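PDB 6KNS: putative metal-dependent hydrolase from Bacillus subtilis, which is a zinc-bound metallo-beta-lactamase-fold protein and probably a hydrolase, with tRNA 3'-processing endoribonuclease activity suggested for its family. Local coordinates for residues A[35-40]-A[131-136]; A[229-232]-A[238-241]. One frame throughout, in Å; residues are numbered along the deposited sequence.

Interaction 1 (A[35-40]-A[131-136]); sequences YSLLVD and FTITFL
With CG anti to the backbone N in both, Tyr35 (chi1 -160°) and Leu37 (176°) swing their side chains out across the gap to strand 131-137, where Phe131 and Ile133 reach back from the other sheet. Phe131 CE2 lies at the edge of the Tyr35 ring, near its plane, 3.9 Å from Tyr35 CD1, whereas the tyrosine carbon comes up to the phenylalanine ring at a slant. Leu37 approaches the same ring obliquely, its CD2 methyl 4.1 Å from Phe131 CD2. That methyl also meets Ile133 end on, with Leu37 CD2 and Ile133 CD1 3.9 Å apart. Branched aliphatic chains and a flat ring suit a place where three of the four touching residues are buried, while tyrosine fits the partly exposed end beside the calcium ligand Asp59. The axes of the two short segments come within 10.8 Å of each other, their directions 21° apart, a spacing bridged by side chains alone. This is face-to-face packing of the two sheets of the metallo-beta-lactamase sandwich. Strand 35-39 sits between strands 27-32 and 60-62, and strand 131-137 beside 145-150; Phe30 and Ile149 add to the packing round Phe131.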
ATOM      1  N   TYR A  35      -6.200  21.180 -11.457  1.00 30.81           N
ATOM      2  CA  TYR A  35      -6.924  19.937 -11.214  1.00 29.63           C
ATOM      3  C   TYR A  35      -6.009  18.724 -11.267  1.00 28.02           C
ATOM      4  O   TYR A  35      -5.171  18.624 -12.177  1.00 26.90           O
ATOM      5  CB  TYR A  35      -8.055  19.771 -12.227  1.00 30.28           C
ATOM      6  CG  TYR A  35      -9.118  18.798 -11.783  1.00 29.04           C
ATOM      7  CD1 TYR A  35      -9.119  17.497 -12.269  1.00 27.67           C
ATOM      8  CD2 TYR A  35     -10.127  19.184 -10.882  1.00 29.16           C
ATOM      9  CE1 TYR A  35     -10.073  16.596 -11.884  1.00 28.10           C
ATOM     10  CE2 TYR A  35     -11.111  18.271 -10.477  1.00 29.45           C
ATOM     11  CZ  TYR A  35     -11.060  16.972 -10.991  1.00 28.71           C
ATOM     12  OH  TYR A  35     -11.962  16.036 -10.657  1.00 29.71           O
ATOM     13  N   SER A  36      -6.208  17.826 -10.284  1.00 26.40           N
ATOM     14  CA  SER A  36      -5.476  16.596 -10.122  1.00 26.24           C
ATOM     15  C   SER A  36      -6.412  15.416  -9.926  1.00 24.96           C
ATOM     16  O   SER A  36      -7.169  15.405  -8.957  1.00 24.18           O
ATOM     17  CB  SER A  36      -4.574  16.665  -8.882  1.00 26.04           C
ATOM     18  OG  SER A  36      -3.477  17.526  -9.138  1.00 31.35           O
ATOM     19  N   LEU A  37      -6.297  14.428 -10.820  1.00 23.40           N
ATOM     20  CA  LEU A  37      -7.092  13.197 -10.774  1.00 23.05           C
ATOM     21  C   LEU A  37      -6.181  11.979 -10.663  1.00 22.02           C
ATOM     22  O   LEU A  37      -5.289  11.812 -11.472  1.00 23.35           O
ATOM     23  CB  LEU A  37      -7.921  13.055 -12.059  1.00 23.20           C
ATOM     24  CG  LEU A  37      -8.764  11.798 -12.289  1.00 22.37           C
ATOM     25  CD1 LEU A  37      -9.836  11.713 -11.210  1.00 21.06           C
ATOM     26  CD2 LEU A  37      -9.353  11.758 -13.745  1.00 21.27           C
ATOM     27  N   LEU A  38      -6.433  11.128  -9.685  1.00 20.99           N
ATOM     28  CA  LEU A  38      -5.688   9.907  -9.531  1.00 20.65           C
ATOM     29  C   LEU A  38      -6.544   8.784 -10.093  1.00 19.96           C
ATOM     30  O   LEU A  38      -7.673   8.596  -9.666  1.00 21.08           O
ATOM     31  CB  LEU A  38      -5.347   9.633  -8.051  1.00 19.23           C
ATOM     32  CG  LEU A  38      -4.624   8.292  -7.803  1.00 18.97           C
ATOM     33  CD1 LEU A  38      -3.213   8.247  -8.356  1.00 16.82           C
ATOM     34  CD2 LEU A  38      -4.617   7.862  -6.327  1.00 18.78           C
ATOM     35  N   VAL A  39      -5.998   8.070 -11.062  1.00 19.24           N
ATOM     36  CA  VAL A  39      -6.650   6.946 -11.680  1.00 18.45           C
ATOM     37  C   VAL A  39      -5.991   5.686 -11.120  1.00 19.06           C
ATOM     38  O   VAL A  39      -4.821   5.402 -11.395  1.00 19.03           O
ATOM     39  CB  VAL A  39      -6.533   7.013 -13.210  1.00 19.71           C
ATOM     40  CG1 VAL A  39      -7.083   5.737 -13.867  1.00 18.57           C
ATOM     41  CG2 VAL A  39      -7.245   8.264 -13.745  1.00 16.96           C
ATOM     42  N   ASP A  40      -6.773   4.951 -10.322  1.00 18.90           N
ATOM     43  CA  ASP A  40      -6.331   3.787  -9.548  1.00 18.36           C
ATOM     44  C   ASP A  40      -5.373   4.174  -8.447  1.00 18.47           C
ATOM     45  O   ASP A  40      -4.677   5.207  -8.538  1.00 18.61           O
ATOM     46  CB  ASP A  40      -5.822   2.615 -10.438  1.00 18.09           C
ATOM     47  CG  ASP A  40      -6.971   1.927 -11.188  1.00 19.01           C
ATOM     48  OD1 ASP A  40      -8.146   2.195 -10.854  1.00 19.74           O
ATOM     49  OD2 ASP A  40      -6.740   1.145 -12.112  1.00 18.21           O
ATOM     50  N   PHE A 131     -11.907  17.372 -17.091  1.00 30.25           N
ATOM     51  CA  PHE A 131     -11.917  16.114 -17.849  1.00 30.05           C
ATOM     52  C   PHE A 131     -13.329  15.561 -18.043  1.00 30.63           C
ATOM     53  O   PHE A 131     -14.204  15.764 -17.204  1.00 30.10           O
ATOM     54  CB  PHE A 131     -11.099  15.032 -17.149  1.00 28.87           C
ATOM     55  CG  PHE A 131      -9.648  15.388 -16.932  1.00 27.41           C
ATOM     56  CD1 PHE A 131      -8.815  15.636 -17.989  1.00 28.35           C
ATOM     57  CD2 PHE A 131      -9.128  15.419 -15.658  1.00 27.77           C
ATOM     58  CE1 PHE A 131      -7.464  15.951 -17.779  1.00 30.34           C
ATOM     59  CE2 PHE A 131      -7.792  15.715 -15.429  1.00 28.23           C
ATOM     60  CZ  PHE A 131      -6.957  15.984 -16.492  1.00 28.80           C
ATOM     61  N   THR A 132     -13.521  14.878 -19.169  1.00 30.86           N
ATOM     62  CA  THR A 132     -14.728  14.111 -19.450  1.00 31.26           C
ATOM     63  C   THR A 132     -14.245  12.670 -19.640  1.00 30.32           C
ATOM     64  O   THR A 132     -13.344  12.433 -20.462  1.00 30.01           O
ATOM     65  CB  THR A 132     -15.450  14.622 -20.718  1.00 32.53           C
ATOM     66  OG1 THR A 132     -15.757  16.012 -20.559  1.00 34.80           O
ATOM     67  CG2 THR A 132     -16.746  13.833 -21.010  1.00 32.58           C
ATOM     68  N   ILE A 133     -14.837  11.738 -18.875  1.00 28.73           N
ATOM     69  CA  ILE A 133     -14.445  10.331 -18.879  1.00 26.77           C
ATOM     70  C   ILE A 133     -15.611   9.496 -19.391  1.00 27.10           C
ATOM     71  O   ILE A 133     -16.760   9.701 -18.979  1.00 27.11           O
ATOM     72  CB  ILE A 133     -14.038   9.853 -17.437  1.00 25.50           C
ATOM     73  CG1 ILE A 133     -13.031  10.821 -16.819  1.00 25.01           C
ATOM     74  CG2 ILE A 133     -13.443   8.430 -17.464  1.00 21.71           C
ATOM     75  CD1 ILE A 133     -12.603  10.421 -15.440  1.00 24.93           C
ATOM     76  N   THR A 134     -15.309   8.569 -20.295  1.00 26.89           N
ATOM     77  CA  THR A 134     -16.257   7.556 -20.757  1.00 27.60           C
ATOM     78  C   THR A 134     -15.610   6.183 -20.532  1.00 26.84           C
ATOM     79  O   THR A 134     -14.383   6.086 -20.360  1.00 26.54           O
ATOM     80  CB  THR A 134     -16.652   7.724 -22.262  1.00 29.07           C
ATOM     81  OG1 THR A 134     -15.474   7.908 -23.038  1.00 30.37           O
ATOM     82  CG2 THR A 134     -17.657   8.917 -22.507  1.00 29.01           C
ATOM     83  N   PHE A 135     -16.422   5.131 -20.537  1.00 27.41           N
ATOM     84  CA  PHE A 135     -16.040   3.813 -19.973  1.00 26.09           C
ATOM     85  C   PHE A 135     -16.321   2.671 -20.941  1.00 26.74           C
ATOM     86  O   PHE A 135     -17.252   2.755 -21.718  1.00 27.12           O
ATOM     87  CB  PHE A 135     -16.843   3.559 -18.706  1.00 25.45           C
ATOM     88  CG  PHE A 135     -16.634   4.608 -17.658  1.00 25.93           C
ATOM     89  CD1 PHE A 135     -15.546   4.548 -16.801  1.00 25.17           C
ATOM     90  CD2 PHE A 135     -17.459   5.695 -17.587  1.00 27.72           C
ATOM     91  CE1 PHE A 135     -15.311   5.542 -15.852  1.00 25.98           C
ATOM     92  CE2 PHE A 135     -17.245   6.676 -16.628  1.00 28.29           C
ATOM     93  CZ  PHE A 135     -16.155   6.607 -15.773  1.00 26.03           C
ATOM     94  N   LEU A 136     -15.526   1.611 -20.862  1.00 26.10           N
ATOM     95  CA  LEU A 136     -15.813   0.350 -21.563  1.00 26.72           C
ATOM     96  C   LEU A 136     -15.600  -0.806 -20.578  1.00 26.55           C
ATOM     97  O   LEU A 136     -14.535  -0.904 -19.944  1.00 24.03           O
ATOM     98  CB  LEU A 136     -14.902   0.185 -22.770  1.00 26.58           C
ATOM     99  CG  LEU A 136     -14.967  -1.120 -23.574  1.00 28.26           C
ATOM    100  CD1 LEU A 136     -16.331  -1.269 -24.287  1.00 26.96           C
ATOM    101  CD2 LEU A 136     -13.809  -1.197 -24.594  1.00 25.71           C
TER

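Interaction 2 (A[229-232]-A[238-241]); sequences KEAK and EVNI. With CA (calcium ion), chain E.
Lys232 and Val239 run alongside each other, pointing opposite ways, the bent aliphatic part of the lysine lying against one methyl of the valine. Lys232 CD comes within 3.4 Å of Val239 CG2, closer than two carbons normally sit, and Lys232 CG follows at 4.0 Å from Val239 CG2. Bends at chi2 (-82°) and chi3 (-65°) lay CG and CD against the valine and then turn the chain end away, to where NZ is hydrogen-bonded to the carbonyl O of Gly237. The other branch meets Ala231: Val239 CG1 is 4.1 Å from Ala231 CB, and the single methyl of alanine is consistent with a close approach of helix and strand here. A forked valine thus meets two partners at once, and a lysine suits this partly exposed place, its methylenes apolar and its end polar.

Glu238 points away from the helix. Its extended chain carries a carboxylate that grips a calcium ion with both oxygens, OE1 at 2.5 Å and OE2 at 2.6 Å, and a water is also bound to the ion. Asn240 ND2 donates an almost straight bond (174°) to Glu238 OE2 from above the carboxylate plane, probably helping to steady it.

The contact packs helix 225-231 onto strand 238-241 within a beta-alpha-beta unit that starts at strand 212-216, the parallel neighbour to which strand 238-241 is hydrogen-bonded.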
ATOM      1  N   LYS A 229       9.563  -4.419 -27.996  1.00 25.42           N
ATOM      2  CA  LYS A 229       9.943  -4.920 -29.324  1.00 27.06           C
ATOM      3  C   LYS A 229       8.827  -5.757 -29.972  1.00 27.48           C
ATOM      4  O   LYS A 229       8.562  -5.682 -31.189  1.00 27.65           O
ATOM      5  CB  LYS A 229      11.195  -5.778 -29.221  1.00 27.85           C
ATOM      6  CG  LYS A 229      12.448  -5.034 -28.826  1.00 28.84           C
ATOM      7  CD  LYS A 229      13.673  -5.971 -28.824  1.00 28.78           C
ATOM      8  CE  LYS A 229      14.891  -5.246 -28.289  1.00 29.78           C
ATOM      9  NZ  LYS A 229      16.045  -6.133 -28.203  1.00 26.25           N
ATOM     10  N   GLU A 230       8.185  -6.568 -29.148  1.00 26.26           N
ATOM     11  CA  GLU A 230       7.072  -7.408 -29.595  1.00 27.31           C
ATOM     12  C   GLU A 230       5.911  -6.530 -30.034  1.00 27.18           C
ATOM     13  O   GLU A 230       5.310  -6.789 -31.061  1.00 27.41           O
ATOM     14  CB  GLU A 230       6.615  -8.327 -28.450  1.00 26.69           C
ATOM     15  CG  GLU A 230       7.587  -9.442 -28.124  1.00 26.47           C
ATOM     16  CD  GLU A 230       7.424  -9.982 -26.697  1.00 29.90           C
ATOM     17  OE1 GLU A 230       6.393  -9.721 -26.017  1.00 28.71           O
ATOM     18  OE2 GLU A 230       8.345 -10.679 -26.236  1.00 30.15           O
ATOM     19  N   ALA A 231       5.584  -5.494 -29.247  1.00 26.36           N
ATOM     20  CA  ALA A 231       4.470  -4.625 -29.636  1.00 26.82           C
ATOM     21  C   ALA A 231       4.773  -3.916 -30.963  1.00 28.27           C
ATOM     22  O   ALA A 231       3.876  -3.742 -31.796  1.00 28.57           O
ATOM     23  CB  ALA A 231       4.122  -3.620 -28.554  1.00 25.47           C
ATOM     24  N   LYS A 232       6.034  -3.537 -31.156  1.00 28.77           N
ATOM     25  CA  LYS A 232       6.452  -2.872 -32.388  1.00 30.25           C
ATOM     26  C   LYS A 232       6.391  -3.794 -33.622  1.00 30.99           C
ATOM     27  O   LYS A 232       6.518  -3.302 -34.722  1.00 30.52           O
ATOM     28  CB  LYS A 232       7.883  -2.281 -32.266  1.00 30.58           C
ATOM     29  CG  LYS A 232       8.094  -1.249 -31.157  1.00 31.10           C
ATOM     30  CD  LYS A 232       7.659   0.145 -31.520  1.00 32.99           C
ATOM     31  CE  LYS A 232       8.494   0.791 -32.689  1.00 34.95           C
ATOM     32  NZ  LYS A 232       7.531   1.272 -33.784  1.00 35.61           N
ATOM     33  N   GLU A 238       5.165   4.990 -31.822  1.00 30.67           N
ATOM     34  CA  GLU A 238       5.968   4.972 -30.620  1.00 29.41           C
ATOM     35  C   GLU A 238       5.369   4.065 -29.536  1.00 27.49           C
ATOM     36  O   GLU A 238       4.180   4.142 -29.227  1.00 25.50           O
ATOM     37  CB  GLU A 238       6.090   6.390 -30.061  1.00 29.36           C
ATOM     38  CG  GLU A 238       7.151   6.518 -28.962  1.00 31.31           C
ATOM     39  CD  GLU A 238       7.143   7.890 -28.288  1.00 32.27           C
ATOM     40  OE1 GLU A 238       6.418   8.798 -28.752  1.00 36.52           O
ATOM     41  OE2 GLU A 238       7.829   8.051 -27.259  1.00 34.19           O
ATOM     42  N   VAL A 239       6.236   3.248 -28.937  1.00 26.79           N
ATOM     43  CA  VAL A 239       5.900   2.360 -27.836  1.00 25.08           C
ATOM     44  C   VAL A 239       6.941   2.517 -26.700  1.00 25.12           C
ATOM     45  O   VAL A 239       8.160   2.342 -26.918  1.00 24.57           O
ATOM     46  CB  VAL A 239       5.869   0.864 -28.276  1.00 24.49           C
ATOM     47  CG1 VAL A 239       5.395  -0.032 -27.093  1.00 23.98           C
ATOM     48  CG2 VAL A 239       4.969   0.653 -29.516  1.00 25.51           C
ATOM     49  N   ASN A 240       6.437   2.811 -25.499  1.00 23.89           N
ATOM     50  CA  ASN A 240       7.233   2.907 -24.292  1.00 24.15           C
ATOM     51  C   ASN A 240       6.771   1.913 -23.228  1.00 23.05           C
ATOM     52  O   ASN A 240       5.634   1.439 -23.229  1.00 22.30           O
ATOM     53  CB  ASN A 240       7.149   4.329 -23.721  1.00 24.15           C
ATOM     54  CG  ASN A 240       7.725   5.348 -24.679  1.00 26.34           C
ATOM     55  OD1 ASN A 240       8.899   5.304 -24.964  1.00 28.26           O
ATOM     56  ND2 ASN A 240       6.899   6.237 -25.202  1.00 26.85           N
ATOM     57  N   ILE A 241       7.694   1.612 -22.330  1.00 22.80           N
ATOM     58  CA  ILE A 241       7.446   0.807 -21.138  1.00 21.32           C
ATOM     59  C   ILE A 241       7.218   1.784 -19.982  1.00 21.03           C
ATOM     60  O   ILE A 241       8.019   2.673 -19.741  1.00 21.32           O
ATOM     61  CB  ILE A 241       8.657  -0.096 -20.817  1.00 22.00           C
ATOM     62  CG1 ILE A 241       9.016  -0.990 -22.031  1.00 23.80           C
ATOM     63  CG2 ILE A 241       8.376  -0.989 -19.595  1.00 19.35           C
ATOM     64  CD1 ILE A 241       7.789  -1.717 -22.592  1.00 23.27           C
TER
HETATM   65 CA    CA E 301       7.386  10.584 -27.358  1.00 37.25          CA
HETATM   66  O   HOH W   1       6.061  10.187 -25.303  1.00 34.07           O

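Both contacts reach the same seven-stranded sheet, yet differ in what they join to it. Interaction 1 lies deep, its centre about 8 Å from that of the chain, and presses this sheet onto the other one through purely apolar groups. Interaction 2, its centre about 19 Å from that of the chain, sets a helix on the sheet's last strand, while a calcium ion is held on the strand's far side. The centres of interactions 1 and 2 are about 25 Å apart, and the two do not touch. Interaction 1 is thus made of aromatic and branched aliphatic groups, whereas interaction 2, at the sheet's edge strand, adds a lysine chain and has a calcium-bound glutamate beside it.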